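Local coordinates for protein dephospho-CoA kinase (Legionella pneumophila subsp. pneumophila, PDB 4TTR) that probably catalyses the ATP-dependent phosphorylation of the 3'-hydroxyl group of dephospho-CoA, the final step of coenzyme A biosynthesis, at residues T22-S27 with P174-R179; L128-H133 with Q139-V144; Y61-S66 with E99-P104; R85-I88 with N93-L96. All coordinates share one frame; numbering follows the deposited sequence. Where two conformers were deposited one is given.

Contact 1: T22-S27 with P174-R179; sequences TGNIAS and PNLEQR. With BU2 (1,3-butanediol), chain B.
Asn24 and Leu176 make the close part of this contact, their side chains crossing at about a right angle. Leu176 turns its forked end to the amide of Asn24: CD1 lies 3.6 Å from Asn24 ND2, a methyl group against an amide nitrogen and thus a van der Waals contact. The other branch, Leu176 CD2, reaches Asn24 CB at 4.1 Å. With CG of Asn24 set between its backbone N and carbonyl carbon (chi1 65°), the amide is brought toward the leucine, and chi2 (7°) turns ND2 rather than OD1 to it. One residue further on the packing is looser. Ile25 CD1 and Pro174 CD approach no nearer than 4.4 Å, and both residues remain partly exposed, while Asn175, Glu177 and Gln178 are exposed at the surface of the molecule.

From Asn24 to Ser27 the P-loop makes a type II beta turn. The turn is lightly tied, by a weak bond of 3.4 Å from Ser27 N to Asn24 O and another weak one of 3.2 Å from Ser27 OG to the same oxygen. Ala26 and Ser27 belong to the predicted ATP site, which here holds 1,3-butanediol; its O3 is 3.5 Å from Ala26 CA. Helix 148-159 covers another flank of the turn, with Gln151 beside Asn24 and Ile155 beside Ile25. Strand 140-145 runs next to strand 18-23, and Leu176, just ahead of helix 177-182, also packs on Leu128 in the loop that follows strand 122-125.

Contact 2: L128-H133 with Q139-V144; sequences LLFNKH and QKVLLV
In the five-stranded parallel sheet of this P-loop kinase fold, the connection from strand 122-125 to strand 140-145 passes over strand 18-23, which lies between them, and its residues Leu128 and Phe130 meet Leu143 and Val141 of the strand it leads into. The contact is apolar and consists of two separate pairs. At the first, the methyl groups Leu128 CD1 and Leu143 CD1 are 3.9 Å apart, and the two side chains cross obliquely. Leu143 is buried, with further packing on Thr22 and on Leu180 of helix 177-182.

At the second pair, Phe130 and Val141 come from opposite directions. Phe130 CZ, the far end of the ring, lies 3.9 Å from Val141 CG2, and the methyl approaches the ring obliquely. Phe130 has CG between its backbone N and carbonyl carbon (chi1 68°), which carries the ring from the loop to the strand; there it also touches Thr22. Arg179 fixes this aromatic residue from another direction, since NH1 donates to Phe130 O and the guanidinium makes a cation-pi interaction with the ring. Thus a charged group of helix 177-182 anchors the loop residue that covers the strand.

After Phe130 the loop makes an Asx turn leading into a short 3-10 segment: His133 N donates to Asn131 OD1 over 2.9 Å, a clearly bent bond with an N-H...O angle of 136°, the nitrogen standing 40° out of the plane of the side-chain carbonyl.

Contact 3: Y61-S66 with E99-P104; sequences YQDIIS and ESLLHP
Leu101 points its two methyl groups at adjacent residues of the facing helix, one at Asp63 and the other mainly at Ile64, and lies at an oblique angle to both side chains. CD1 takes the aspartate: it is 3.5 Å from Asp63 OD2 and 3.9 Å from Asp63 CB, so a methyl group lies against both the carboxylate oxygen and the aliphatic carbon that carries it. CD2 is directed between the two neighbours, 3.8 Å from Ile64 CG1 and 4.1 Å from Asp63 CB. The fork reaches across because CG of Leu101 is anti to the backbone N (chi1 175°), extending the side chain from its helix. Asp63 has CG beside its own backbone N (chi1 -62°), with OD2 next to the leucine at the partly exposed border, whereas Ile64 is buried.

The contact is a helix-helix packing, helix 59-68 against helix 92-115, within the helical region inserted between the second and third strands in sequence, consistent with the helical CoA domain of dephospho-CoA kinases. The backbones stay well separated, Asp63 CA being 8.4 Å from Leu101 CA, and the long leucine fills much of the distance. A phosphate ion, probably from the crystallisation liquor, is bound about 5 Å from the side chain of Ile64.

Helix 92-115 is kinked at Pro104, whose nitrogen has no hydrogen to give to the preceding turn. On helix 59-68, Tyr61 points away from Leu101: its OH bonds to Gly77 O, and Ile65 CD1 lies 3.3 Å above one face of its ring, toward the rim.

Contact 4: R85-I88 with N93-L96; sequences RDII and NERL
Helices 81-90 and 92-115 follow one another with almost no linker, and this tight helix-helix corner is packed by Ile87 and Ile88 of the first against Glu94 and Arg95 of the second. The chain turns so tightly that Ile88 CA comes within 4.6 Å of Arg95 CA, which brings side chains against backbone as well as against each other.

Ile88 works with both of its branches. CG2 lies 3.5 Å from Arg95 CB and 3.7 Å from Arg95 CG, with Arg95 CD next along, so the methyl runs beside the aliphatic stem of the arginine; the two side chains cross at about a right angle. The other branch ends in CD1, which rests 3.4 Å from the backbone oxygen of Glu94. Ile87 adds a looser touch, its CG2 being 4.2 Å from Glu94 CB.

The end of Glu94 leads away from these apolar neighbours. Its chain turns at the second torsion (chi2 -69°), and OE2 is hydrogen-bonded to NE2 of His67 on helix 59-68, whose Phe68 also packs against Ile87 and Glu94. Arg95 is extended through chi2 and bends at chi3 (57°), its guanidinium lying oblique to the backbone oxygen of Ile88.

The contact uses the hydrocarbon parts of two polar residues as packing surface for two isoleucines, while the carboxylate of the glutamate is paired with His67. Van der Waals attraction carries the contact between the two segments, and its four residues remain partly exposed.

From the N terminus, strand 18-23 and the P-loop turn open contact 1, which does not close until 147 residues later, ahead of helix 177-182, so the other three contacts are nested within it. Contact 3 opens on helix 59-68 and closes on helix 92-115; contact 4, the corner between helices 81-90 and 92-115, is nested inside that loop, with centres about 12 Å apart. Contact 2 follows in series and joins a loop to strand 140-145. None cross. Contacts 1 and 2 share the sheet, where Thr22 N probably bonds to Leu142 O (2.7 Å), while contacts 3 and 4 pack helices 59-68, 81-90 and 92-115; contact 4 touches contact 2 where Arg95 NH2 lies 3.8 Å from Leu129 CD1.

Contact 1: T22-S27 with P174-R179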
loop_
_atom_site.group_PDB
_atom_site.type_symbol
_atom_site.label_atom_id
_atom_site.label_comp_id
_atom_site.label_asym_id
_atom_site.label_seq_id
_atom_site.Cartn_x
_atom_site.Cartn_y
_atom_site.Cartn_z
ATOM N N THR A 22 4.137 0.519 4.015
ATOM C CA THR A 22 3.833 1.623 3.115
ATOM C C THR A 22 5.027 1.884 2.214
ATOM O O THR A 22 6.137 1.442 2.494
ATOM C CB THR A 22 3.489 2.917 3.882
ATOM O OG1 THR A 22 4.619 3.343 4.655
ATOM C CG2 THR A 22 2.314 2.697 4.797
ATOM N N GLY A 23 4.799 2.611 1.131
ATOM C CA GLY A 23 5.884 2.969 0.244
ATOM C C GLY A 23 5.502 4.108 -0.667
ATOM O O GLY A 23 4.336 4.242 -1.040
ATOM N N ASN A 24 6.479 4.937 -1.027
ATOM C CA ASN A 24 6.218 5.988 -1.988
ATOM C C ASN A 24 6.178 5.374 -3.381
ATOM O O ASN A 24 6.116 4.156 -3.539
ATOM C CB ASN A 24 7.252 7.129 -1.887
ATOM C CG ASN A 24 8.670 6.708 -2.264
ATOM O OD1 ASN A 24 8.915 5.601 -2.727
ATOM N ND2 ASN A 24 9.616 7.621 -2.073
ATOM N N ILE A 25 6.231 6.221 -4.391
ATOM C CA ILE A 25 5.920 5.798 -5.741
ATOM C C ILE A 25 7.112 5.051 -6.332
ATOM O O ILE A 25 8.252 5.515 -6.246
ATOM C CB ILE A 25 5.518 7.019 -6.595
ATOM C CG1 ILE A 25 4.214 7.611 -6.050
ATOM C CG2 ILE A 25 5.315 6.640 -8.051
ATOM C CD1 ILE A 25 4.348 8.443 -4.752
ATOM N N ALA A 26 6.838 3.878 -6.898
ATOM C CA ALA A 26 7.876 3.031 -7.477
ATOM C C ALA A 26 8.970 2.730 -6.455
ATOM O O ALA A 26 10.154 2.724 -6.783
ATOM C CB ALA A 26 8.468 3.692 -8.708
ATOM N N SER A 27 8.557 2.486 -5.216
ATOM C CA SER A 27 9.486 2.273 -4.109
ATOM C C SER A 27 10.096 0.879 -4.098
ATOM O O SER A 27 11.198 0.691 -3.595
ATOM C CB SER A 27 8.770 2.502 -2.780
ATOM O OG SER A 27 7.703 1.585 -2.622
ATOM N N PRO A 174 2.705 13.153 -2.921
ATOM C CA PRO A 174 2.549 13.773 -1.603
ATOM C C PRO A 174 3.888 13.941 -0.908
ATOM O O PRO A 174 4.773 13.102 -1.079
ATOM C CB PRO A 174 1.665 12.779 -0.837
ATOM C CG PRO A 174 1.124 11.835 -1.864
ATOM C CD PRO A 174 2.123 11.801 -2.964
ATOM N N ASN A 175 4.042 15.012 -0.139
ATOM C CA ASN A 175 5.259 15.192 0.634
ATOM C C ASN A 175 5.334 14.111 1.699
ATOM O O ASN A 175 4.323 13.744 2.300
ATOM C CB ASN A 175 5.309 16.584 1.256
ATOM C CG ASN A 175 5.197 17.683 0.220
ATOM O OD1 ASN A 175 6.110 17.893 -0.579
ATOM N ND2 ASN A 175 4.072 18.389 0.224
ATOM N N LEU A 176 6.539 13.594 1.910
ATOM C CA LEU A 176 6.738 12.431 2.759
ATOM C C LEU A 176 7.235 12.814 4.144
ATOM O O LEU A 176 7.343 11.955 5.016
ATOM C CB LEU A 176 7.734 11.472 2.106
ATOM C CG LEU A 176 7.448 11.114 0.651
ATOM C CD1 LEU A 176 8.634 10.383 0.042
ATOM C CD2 LEU A 176 6.186 10.275 0.558
ATOM N N GLU A 177 7.539 14.096 4.333
ATOM C CA GLU A 177 8.124 14.585 5.581
ATOM C C GLU A 177 7.381 14.064 6.809
ATOM O O GLU A 177 7.992 13.531 7.736
ATOM C CB GLU A 177 8.139 16.117 5.593
ATOM C CG GLU A 177 8.777 16.730 6.834
ATOM C CD GLU A 177 8.918 18.240 6.735
ATOM O OE1 GLU A 177 8.476 18.821 5.720
ATOM O OE2 GLU A 177 9.475 18.848 7.674
ATOM N N GLN A 178 6.059 14.200 6.801
ATOM C CA GLN A 178 5.243 13.790 7.936
ATOM C C GLN A 178 5.236 12.269 8.095
ATOM O O GLN A 178 5.319 11.751 9.210
ATOM C CB GLN A 178 3.816 14.313 7.769
ATOM C CG GLN A 178 2.990 14.296 9.042
ATOM C CD GLN A 178 1.607 14.888 8.845
ATOM O OE1 GLN A 178 0.603 14.288 9.233
ATOM N NE2 GLN A 178 1.547 16.074 8.245
ATOM N N ARG A 179 5.145 11.558 6.976
ATOM C CA ARG A 179 5.114 10.101 6.994
ATOM C C ARG A 179 6.494 9.504 7.287
ATOM O O ARG A 179 6.595 8.409 7.836
ATOM C CB ARG A 179 4.584 9.570 5.661
ATOM C CG ARG A 179 3.161 10.000 5.342
ATOM C CD ARG A 179 2.150 9.435 6.335
ATOM N NE ARG A 179 0.805 9.955 6.096
ATOM C CZ ARG A 179 -0.317 9.386 6.529
ATOM N NH1 ARG A 179 -0.277 8.255 7.225
ATOM N NH2 ARG A 179 -1.484 9.947 6.255
HETATM C C1 BU2 B . 7.331 -2.849 -6.624
HETATM O O1 BU2 B . 7.969 -2.956 -7.879
HETATM C C2 BU2 B . 5.927 -2.305 -6.788
HETATM C C3 BU2 B . 5.767 -1.086 -5.906
HETATM O O3 BU2 B . 6.357 0.021 -6.549
HETATM C C4 BU2 B . 4.297 -0.823 -5.670
#

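Contact 2: L128-H133 with Q139-V144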
loop_
_atom_site.group_PDB
_atom_site.type_symbol
_atom_site.label_atom_id
_atom_site.label_comp_id
_atom_site.label_asym_id
_atom_site.label_seq_id
_atom_site.Cartn_x
_atom_site.Cartn_y
_atom_site.Cartn_z
ATOM N N LEU A 128 0.149 4.876 1.211
ATOM C CA LEU A 128 1.147 5.816 1.718
ATOM C C LEU A 128 0.562 6.799 2.733
ATOM O O LEU A 128 1.117 6.992 3.818
ATOM C CB LEU A 128 1.771 6.581 0.547
ATOM C CG LEU A 128 2.748 7.714 0.872
ATOM C CD1 LEU A 128 3.992 7.182 1.569
ATOM C CD2 LEU A 128 3.116 8.460 -0.402
ATOM N N LEU A 129 -0.559 7.414 2.367
ATOM C CA LEU A 129 -1.230 8.393 3.217
ATOM C C LEU A 129 -2.399 7.762 3.966
ATOM O O LEU A 129 -3.513 8.288 3.952
ATOM C CB LEU A 129 -1.730 9.570 2.379
ATOM C CG LEU A 129 -0.674 10.318 1.570
ATOM C CD1 LEU A 129 -1.358 11.236 0.575
ATOM C CD2 LEU A 129 0.250 11.106 2.485
ATOM N N PHE A 130 -2.141 6.635 4.619
ATOM C CA PHE A 130 -3.191 5.914 5.321
ATOM C C PHE A 130 -3.701 6.716 6.516
ATOM O O PHE A 130 -2.934 7.394 7.203
ATOM C CB PHE A 130 -2.690 4.541 5.781
ATOM C CG PHE A 130 -1.649 4.599 6.866
ATOM C CD1 PHE A 130 -0.314 4.797 6.557
ATOM C CD2 PHE A 130 -2.007 4.439 8.195
ATOM C CE1 PHE A 130 0.641 4.845 7.553
ATOM C CE2 PHE A 130 -1.054 4.485 9.195
ATOM C CZ PHE A 130 0.270 4.688 8.874
ATOM N N ASN A 131 -5.008 6.643 6.744
ATOM C CA ASN A 131 -5.616 7.264 7.910
ATOM C C ASN A 131 -5.257 6.463 9.153
ATOM O O ASN A 131 -5.604 5.286 9.264
ATOM C CB ASN A 131 -7.138 7.348 7.747
ATOM C CG ASN A 131 -7.803 8.184 8.828
ATOM O OD1 ASN A 131 -7.229 8.428 9.889
ATOM N ND2 ASN A 131 -9.024 8.627 8.560
ATOM N N LYS A 132 -4.560 7.106 10.084
ATOM C CA LYS A 132 -4.087 6.425 11.284
ATOM C C LYS A 132 -5.269 5.973 12.130
ATOM O O LYS A 132 -5.237 4.904 12.736
ATOM C CB LYS A 132 -3.173 7.330 12.115
ATOM C CG LYS A 132 -2.409 8.373 11.318
ATOM C CD LYS A 132 -1.267 8.954 12.123
ATOM C CE LYS A 132 0.068 8.476 11.585
ATOM N NZ LYS A 132 1.190 8.803 12.504
ATOM N N HIS A 133 -6.316 6.794 12.162
ATOM C CA HIS A 133 -7.516 6.483 12.930
ATOM C C HIS A 133 -8.166 5.195 12.437
ATOM O O HIS A 133 -8.944 4.572 13.157
ATOM C CB HIS A 133 -8.521 7.637 12.853
ATOM C CG HIS A 133 -8.069 8.882 13.553
ATOM N ND1 HIS A 133 -6.766 9.078 13.962
ATOM C CD2 HIS A 133 -8.748 9.994 13.923
ATOM C CE1 HIS A 133 -6.663 10.257 14.548
ATOM N NE2 HIS A 133 -7.851 10.833 14.538
ATOM N N GLN A 139 1.597 -1.909 15.438
ATOM C CA GLN A 139 2.721 -1.743 16.355
ATOM C C GLN A 139 3.823 -0.925 15.701
ATOM O O GLN A 139 4.496 -0.127 16.352
ATOM C CB GLN A 139 3.297 -3.096 16.785
ATOM C CG GLN A 139 2.470 -3.899 17.771
ATOM C CD GLN A 139 1.880 -3.056 18.871
ATOM O OE1 GLN A 139 2.598 -2.421 19.655
ATOM N NE2 GLN A 139 0.552 -3.068 18.954
ATOM N N LYS A 140 4.011 -1.158 14.408
ATOM C CA LYS A 140 5.080 -0.526 13.654
ATOM C C LYS A 140 4.581 -0.088 12.291
ATOM O O LYS A 140 3.627 -0.658 11.763
ATOM C CB LYS A 140 6.255 -1.487 13.477
ATOM C CG LYS A 140 6.875 -1.970 14.761
ATOM C CD LYS A 140 7.647 -0.864 15.440
ATOM C CE LYS A 140 8.682 -1.440 16.370
ATOM N NZ LYS A 140 9.400 -0.390 17.123
ATOM N N VAL A 141 5.235 0.925 11.735
ATOM C CA VAL A 141 5.039 1.302 10.344
ATOM C C VAL A 141 6.381 1.230 9.623
ATOM O O VAL A 141 7.393 1.743 10.107
ATOM C CB VAL A 141 4.431 2.714 10.211
ATOM C CG1 VAL A 141 4.339 3.132 8.745
ATOM C CG2 VAL A 141 3.052 2.759 10.859
ATOM N N LEU A 142 6.374 0.560 8.477
ATOM C CA LEU A 142 7.533 0.463 7.603
ATOM C C LEU A 142 7.244 1.238 6.324
ATOM O O LEU A 142 6.251 0.984 5.645
ATOM C CB LEU A 142 7.859 -1.001 7.291
ATOM C CG LEU A 142 8.905 -1.290 6.211
ATOM C CD1 LEU A 142 10.259 -0.701 6.583
ATOM C CD2 LEU A 142 9.017 -2.787 5.998
ATOM N N LEU A 143 8.110 2.193 6.019
ATOM C CA LEU A 143 7.987 2.997 4.812
ATOM C C LEU A 143 9.133 2.685 3.858
ATOM O O LEU A 143 10.299 2.873 4.196
ATOM C CB LEU A 143 7.966 4.482 5.168
ATOM C CG LEU A 143 8.147 5.484 4.027
ATOM C CD1 LEU A 143 7.114 5.269 2.931
ATOM C CD2 LEU A 143 8.065 6.894 4.583
ATOM N N VAL A 144 8.792 2.191 2.674
ATOM C CA VAL A 144 9.787 1.890 1.650
ATOM C C VAL A 144 9.900 3.058 0.687
ATOM O O VAL A 144 8.897 3.518 0.150
ATOM C CB VAL A 144 9.428 0.617 0.867
ATOM C CG1 VAL A 144 10.538 0.263 -0.120
ATOM C CG2 VAL A 144 9.175 -0.536 1.824
#

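Contact 3: Y61-S66 with E99-P104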
loop_
_atom_site.group_PDB
_atom_site.type_symbol
_atom_site.label_atom_id
_atom_site.label_comp_id
_atom_site.label_asym_id
_atom_site.label_seq_id
_atom_site.Cartn_x
_atom_site.Cartn_y
_atom_site.Cartn_z
ATOM N N TYR A 61 -18.824 -1.367 -5.412
ATOM C CA TYR A 61 -18.757 -1.207 -6.858
ATOM C C TYR A 61 -19.907 -0.325 -7.349
ATOM O O TYR A 61 -19.713 0.559 -8.187
ATOM C CB TYR A 61 -18.785 -2.587 -7.514
ATOM C CG TYR A 61 -19.133 -2.641 -8.979
ATOM C CD1 TYR A 61 -20.457 -2.582 -9.402
ATOM C CD2 TYR A 61 -18.145 -2.807 -9.942
ATOM C CE1 TYR A 61 -20.784 -2.661 -10.742
ATOM C CE2 TYR A 61 -18.462 -2.883 -11.288
ATOM C CZ TYR A 61 -19.784 -2.815 -11.680
ATOM O OH TYR A 61 -20.112 -2.892 -13.012
ATOM N N GLN A 62 -21.095 -0.556 -6.803
ATOM C CA GLN A 62 -22.280 0.201 -7.183
ATOM C C GLN A 62 -22.178 1.663 -6.747
ATOM O O GLN A 62 -22.523 2.566 -7.509
ATOM C CB GLN A 62 -23.535 -0.444 -6.586
ATOM C CG GLN A 62 -23.892 -1.793 -7.217
ATOM C CD GLN A 62 -24.788 -2.657 -6.339
ATOM O OE1 GLN A 62 -25.117 -2.290 -5.212
ATOM N NE2 GLN A 62 -25.186 -3.813 -6.860
ATOM N N ASP A 63 -21.704 1.892 -5.526
ATOM C CA ASP A 63 -21.596 3.245 -4.989
ATOM C C ASP A 63 -20.527 4.056 -5.717
ATOM O O ASP A 63 -20.676 5.261 -5.909
ATOM C CB ASP A 63 -21.280 3.209 -3.495
ATOM C CG ASP A 63 -22.363 2.526 -2.682
ATOM O OD1 ASP A 63 -23.509 2.424 -3.168
ATOM O OD2 ASP A 63 -22.064 2.098 -1.549
ATOM N N ILE A 64 -19.447 3.388 -6.107
ATOM C CA ILE A 64 -18.366 4.024 -6.848
ATOM C C ILE A 64 -18.862 4.530 -8.205
ATOM O O ILE A 64 -18.599 5.672 -8.584
ATOM C CB ILE A 64 -17.183 3.042 -7.041
ATOM C CG1 ILE A 64 -16.426 2.883 -5.723
ATOM C CG2 ILE A 64 -16.212 3.538 -8.115
ATOM C CD1 ILE A 64 -15.447 1.726 -5.698
ATOM N N ILE A 65 -19.585 3.682 -8.928
ATOM C CA ILE A 65 -20.076 4.035 -10.258
ATOM C C ILE A 65 -21.166 5.098 -10.178
ATOM O O ILE A 65 -21.239 5.984 -11.029
ATOM C CB ILE A 65 -20.599 2.791 -10.997
ATOM C CG1 ILE A 65 -19.425 1.871 -11.326
ATOM C CG2 ILE A 65 -21.334 3.171 -12.286
ATOM C CD1 ILE A 65 -19.829 0.462 -11.677
ATOM N N SER A 66 -22.014 5.018 -9.160
ATOM C CA SER A 66 -23.053 6.021 -8.976
ATOM C C SER A 66 -22.425 7.362 -8.612
ATOM O O SER A 66 -22.897 8.418 -9.034
ATOM C CB SER A 66 -24.045 5.584 -7.896
ATOM O OG SER A 66 -23.699 6.123 -6.633
ATOM N N GLU A 99 -11.920 6.363 0.508
ATOM C CA GLU A 99 -11.324 5.695 1.654
ATOM C C GLU A 99 -12.384 5.486 2.733
ATOM O O GLU A 99 -12.398 4.457 3.405
ATOM C CB GLU A 99 -10.135 6.501 2.194
ATOM C CG GLU A 99 -9.220 5.719 3.134
ATOM C CD GLU A 99 -9.759 5.611 4.548
ATOM O OE1 GLU A 99 -10.476 6.535 4.980
ATOM O OE2 GLU A 99 -9.465 4.604 5.230
ATOM N N SER A 100 -13.282 6.456 2.887
ATOM C CA SER A 100 -14.363 6.336 3.860
ATOM C C SER A 100 -15.347 5.247 3.456
ATOM O O SER A 100 -15.880 4.542 4.310
ATOM C CB SER A 100 -15.107 7.660 4.018
ATOM O OG SER A 100 -14.236 8.685 4.458
ATOM N N LEU A 101 -15.590 5.120 2.155
ATOM C CA LEU A 101 -16.521 4.124 1.638
ATOM C C LEU A 101 -16.008 2.709 1.875
ATOM O O LEU A 101 -16.757 1.833 2.296
ATOM C CB LEU A 101 -16.763 4.338 0.139
ATOM C CG LEU A 101 -17.637 3.289 -0.564
ATOM C CD1 LEU A 101 -19.104 3.491 -0.226
ATOM C CD2 LEU A 101 -17.419 3.324 -2.066
ATOM N N LEU A 102 -14.725 2.497 1.600
ATOM C CA LEU A 102 -14.147 1.160 1.614
ATOM C C LEU A 102 -13.638 0.731 2.987
ATOM O O LEU A 102 -13.512 -0.460 3.253
ATOM C CB LEU A 102 -12.999 1.082 0.607
ATOM C CG LEU A 102 -13.378 1.312 -0.857
ATOM C CD1 LEU A 102 -12.125 1.445 -1.706
ATOM C CD2 LEU A 102 -14.260 0.190 -1.375
ATOM N N HIS A 103 -13.349 1.696 3.855
ATOM C CA HIS A 103 -12.711 1.401 5.138
ATOM C C HIS A 103 -13.461 0.364 5.985
ATOM O O HIS A 103 -12.838 -0.560 6.505
ATOM C CB HIS A 103 -12.531 2.686 5.953
ATOM C CG HIS A 103 -12.327 2.439 7.417
ATOM N ND1 HIS A 103 -11.248 1.735 7.908
ATOM C CD2 HIS A 103 -13.070 2.787 8.493
ATOM C CE1 HIS A 103 -11.332 1.669 9.224
ATOM N NE2 HIS A 103 -12.429 2.298 9.605
ATOM N N PRO A 104 -14.794 0.507 6.122
ATOM C CA PRO A 104 -15.555 -0.445 6.944
ATOM C C PRO A 104 -15.475 -1.886 6.453
ATOM O O PRO A 104 -15.300 -2.793 7.267
ATOM C CB PRO A 104 -16.992 0.072 6.837
ATOM C CG PRO A 104 -16.859 1.501 6.475
ATOM C CD PRO A 104 -15.659 1.577 5.599
#

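Contact 4: R85-I88 with N93-L96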
loop_
_atom_site.group_PDB
_atom_site.type_symbol
_atom_site.label_atom_id
_atom_site.label_comp_id
_atom_site.label_asym_id
_atom_site.label_seq_id
_atom_site.Cartn_x
_atom_site.Cartn_y
_atom_site.Cartn_z
ATOM N N ARG A 85 -7.718 5.814 -10.090
ATOM C CA ARG A 85 -6.457 6.218 -9.467
ATOM C C ARG A 85 -6.080 7.649 -9.842
ATOM O O ARG A 85 -5.647 8.423 -8.990
ATOM C CB ARG A 85 -5.324 5.267 -9.861
ATOM C CG ARG A 85 -5.196 4.067 -8.941
ATOM C CD ARG A 85 -4.008 3.184 -9.305
ATOM N NE ARG A 85 -4.418 1.995 -10.055
ATOM C CZ ARG A 85 -3.998 1.670 -11.278
ATOM N NH1 ARG A 85 -3.131 2.434 -11.938
ATOM N NH2 ARG A 85 -4.451 0.561 -11.848
ATOM N N ASP A 86 -6.251 7.995 -11.114
ATOM C CA ASP A 86 -5.989 9.355 -11.577
ATOM C C ASP A 86 -6.861 10.359 -10.831
ATOM O O ASP A 86 -6.399 11.436 -10.461
ATOM C CB ASP A 86 -6.237 9.480 -13.085
ATOM C CG ASP A 86 -5.260 8.661 -13.911
ATOM O OD1 ASP A 86 -4.229 8.223 -13.360
ATOM O OD2 ASP A 86 -5.521 8.461 -15.116
ATOM N N ILE A 87 -8.124 10.002 -10.613
ATOM C CA ILE A 87 -9.053 10.884 -9.917
ATOM C C ILE A 87 -8.657 11.022 -8.451
ATOM O O ILE A 87 -8.592 12.129 -7.918
ATOM C CB ILE A 87 -10.513 10.369 -10.024
ATOM C CG1 ILE A 87 -11.003 10.480 -11.471
ATOM C CG2 ILE A 87 -11.442 11.159 -9.097
ATOM C CD1 ILE A 87 -12.372 9.860 -11.730
ATOM N N ILE A 88 -8.396 9.891 -7.808
ATOM C CA ILE A 88 -8.035 9.866 -6.396
ATOM C C ILE A 88 -6.757 10.667 -6.142
ATOM O O ILE A 88 -6.661 11.406 -5.162
ATOM C CB ILE A 88 -7.846 8.402 -5.897
ATOM C CG1 ILE A 88 -9.164 7.617 -5.960
ATOM C CG2 ILE A 88 -7.310 8.356 -4.479
ATOM C CD1 ILE A 88 -10.382 8.334 -5.415
ATOM N N ASN A 93 -10.451 15.294 -1.931
ATOM C CA ASN A 93 -11.781 15.087 -1.374
ATOM C C ASN A 93 -12.365 13.764 -1.843
ATOM O O ASN A 93 -13.164 13.148 -1.144
ATOM C CB ASN A 93 -12.721 16.232 -1.755
ATOM C CG ASN A 93 -12.409 17.520 -1.015
ATOM O OD1 ASN A 93 -11.615 17.535 -0.073
ATOM N ND2 ASN A 93 -13.049 18.607 -1.430
ATOM N N GLU A 94 -11.961 13.334 -3.034
ATOM C CA GLU A 94 -12.448 12.083 -3.592
ATOM C C GLU A 94 -11.648 10.912 -3.047
ATOM O O GLU A 94 -12.177 9.809 -2.898
ATOM C CB GLU A 94 -12.381 12.109 -5.121
ATOM C CG GLU A 94 -13.226 13.198 -5.756
ATOM C CD GLU A 94 -14.720 12.964 -5.611
ATOM O OE1 GLU A 94 -15.502 13.762 -6.167
ATOM O OE2 GLU A 94 -15.121 11.986 -4.947
ATOM N N ARG A 95 -10.374 11.147 -2.754
ATOM C CA ARG A 95 -9.567 10.131 -2.097
ATOM C C ARG A 95 -10.177 9.800 -0.749
ATOM O O ARG A 95 -10.327 8.632 -0.393
ATOM C CB ARG A 95 -8.119 10.589 -1.917
ATOM C CG ARG A 95 -7.315 9.646 -1.039
ATOM C CD ARG A 95 -5.832 9.748 -1.290
ATOM N NE ARG A 95 -5.344 11.108 -1.103
ATOM C CZ ARG A 95 -5.159 11.681 0.081
ATOM N NH1 ARG A 95 -5.429 11.016 1.198
ATOM N NH2 ARG A 95 -4.708 12.926 0.147
ATOM N N LEU A 96 -10.540 10.840 -0.008
ATOM C CA LEU A 96 -11.115 10.665 1.315
ATOM C C LEU A 96 -12.489 10.014 1.230
ATOM O O LEU A 96 -12.827 9.164 2.056
ATOM C CB LEU A 96 -11.200 12.009 2.038
ATOM C CG LEU A 96 -9.850 12.521 2.557
ATOM C CD1 LEU A 96 -9.931 13.985 2.952
ATOM C CD2 LEU A 96 -9.367 11.687 3.738
#